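Local structure of esterase A (Caulobacter crescentus, 5GKV) at residues T192-R195 with E196-E200. The protein probably acts as a serine hydrolase with esterase activity, in the beta-lactamase and penicillin-binding protein family. Residues are numbered along the deposited sequence; the frame is centred on the assembly and turned at random.
Sequences TALR and EDICE
R195 and E200 run side by side along the outer face of helix 190-202, and the bend of the arginine at chi3 (57°) brings the edge of its guanidinium to the glutamate. In this salt bridge NH1 of R195 donates to OE2 of E200 at 2.9 Å, with an N-H...O angle of 162°; the oxygen sits in the guanidinium plane and is met on its syn side but well out of the carboxylate plane, the two flat groups being turned 69° apart. E196 approaches differently: its CG lies over one guanidinium face, toward the rim, and its OE2 stands 3.7 Å from NH2 of R195, a long ion pair in which no N-H points at the oxygen. E196 OE1 pairs instead with R188, and E196 OE2 also lies alongside CG2 of T192, at 3.7 Å.

The helix widens into a pi-type turn at 196-199: C199 N reaches L194 O at 2.9 Å and E200 N reaches R195 O, each five residues back, consistent with R195 and E200 lying side by side. L194 O also takes I198 N, from above the carbonyl plane. CD1 of L194 touches SG of C199 at 3.6 Å, and both side chains pack on L206 of strand 206-208. Chemically, L194 and C199 here face the interior, while R195, on the outer side between the carboxylates of E196 and E200, probably offsets part of their negative charge.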
loop_
_atom_site.group_PDB
_atom_site.type_symbol
_atom_site.label_atom_id
_atom_site.label_comp_id
_atom_site.label_asym_id
_atom_site.label_seq_id
_atom_site.Cartn_x
_atom_site.Cartn_y
_atom_site.Cartn_z
ATOM N N THR A 192 2.364 -15.182 -4.413
ATOM C CA THR A 192 3.109 -16.426 -4.218
ATOM C C THR A 192 4.574 -16.145 -3.931
ATOM O O THR A 192 5.158 -16.714 -3.000
ATOM C CB THR A 192 2.983 -17.323 -5.448
ATOM O OG1 THR A 192 1.612 -17.687 -5.629
ATOM C CG2 THR A 192 3.828 -18.592 -5.250
ATOM N N ALA A 193 5.186 -15.263 -4.719
ATOM C CA ALA A 193 6.575 -14.907 -4.467
ATOM C C ALA A 193 6.731 -14.241 -3.107
ATOM O O ALA A 193 7.681 -14.538 -2.373
ATOM C CB ALA A 193 7.096 -13.995 -5.569
ATOM N N LEU A 194 5.816 -13.326 -2.760
ATOM C CA LEU A 194 5.865 -12.692 -1.445
ATOM C C LEU A 194 5.872 -13.739 -0.338
ATOM O O LEU A 194 6.666 -13.660 0.608
ATOM C CB LEU A 194 4.671 -11.746 -1.262
ATOM C CG LEU A 194 4.498 -11.168 0.156
ATOM C CD1 LEU A 194 5.625 -10.214 0.531
ATOM C CD2 LEU A 194 3.131 -10.482 0.311
ATOM N N ARG A 195 4.976 -14.721 -0.437
ATOM C CA ARG A 195 4.877 -15.744 0.598
ATOM C C ARG A 195 6.123 -16.633 0.614
ATOM O O ARG A 195 6.687 -16.903 1.681
ATOM C CB ARG A 195 3.609 -16.571 0.376
ATOM C CG ARG A 195 3.463 -17.801 1.273
ATOM C CD ARG A 195 2.269 -18.664 0.860
ATOM N NE ARG A 195 2.325 -19.117 -0.535
ATOM C CZ ARG A 195 2.935 -20.231 -0.944
ATOM N NH1 ARG A 195 3.554 -21.009 -0.062
ATOM N NH2 ARG A 195 2.926 -20.573 -2.235
ATOM N N GLU A 196 6.585 -17.066 -0.563
ATOM C CA GLU A 196 7.696 -18.018 -0.626
ATOM C C GLU A 196 9.022 -17.370 -0.254
ATOM O O GLU A 196 9.836 -17.974 0.452
ATOM C CB GLU A 196 7.800 -18.623 -2.031
ATOM C CG GLU A 196 6.715 -19.616 -2.356
ATOM C CD GLU A 196 6.862 -20.201 -3.751
ATOM O OE1 GLU A 196 7.691 -19.683 -4.536
ATOM O OE2 GLU A 196 6.140 -21.171 -4.057
ATOM N N ASP A 197 9.270 -16.155 -0.735
ATOM C CA ASP A 197 10.584 -15.543 -0.606
ATOM C C ASP A 197 10.733 -14.680 0.639
ATOM O O ASP A 197 11.870 -14.427 1.068
ATOM C CB ASP A 197 10.904 -14.676 -1.833
ATOM C CG ASP A 197 11.098 -15.496 -3.116
ATOM O OD1 ASP A 197 11.060 -16.746 -3.077
ATOM O OD2 ASP A 197 11.269 -14.876 -4.179
ATOM N N ILE A 198 9.633 -14.211 1.226
ATOM C CA ILE A 198 9.733 -13.205 2.282
ATOM C C ILE A 198 8.942 -13.613 3.519
ATOM O O ILE A 198 9.511 -13.742 4.611
ATOM C CB ILE A 198 9.273 -11.825 1.772
ATOM C CG1 ILE A 198 10.177 -11.361 0.615
ATOM C CG2 ILE A 198 9.254 -10.820 2.917
ATOM C CD1 ILE A 198 9.808 -9.984 0.027
ATOM N N CYS A 199 7.632 -13.830 3.364
ATOM C CA CYS A 199 6.778 -13.958 4.548
ATOM C C CYS A 199 6.929 -15.308 5.236
ATOM O O CYS A 199 7.019 -15.364 6.468
ATOM C CB CYS A 199 5.324 -13.695 4.171
ATOM S SG CYS A 199 5.159 -11.950 3.667
ATOM N N GLU A 200 6.975 -16.402 4.477
ATOM C CA GLU A 200 7.238 -17.690 5.123
ATOM C C GLU A 200 8.619 -17.739 5.768
ATOM O O GLU A 200 8.697 -18.059 6.964
ATOM C CB GLU A 200 7.006 -18.838 4.132
ATOM C CG GLU A 200 5.538 -19.261 4.042
ATOM C CD GLU A 200 5.248 -20.253 2.914
ATOM O OE1 GLU A 200 6.196 -20.664 2.202
ATOM O OE2 GLU A 200 4.060 -20.613 2.738
#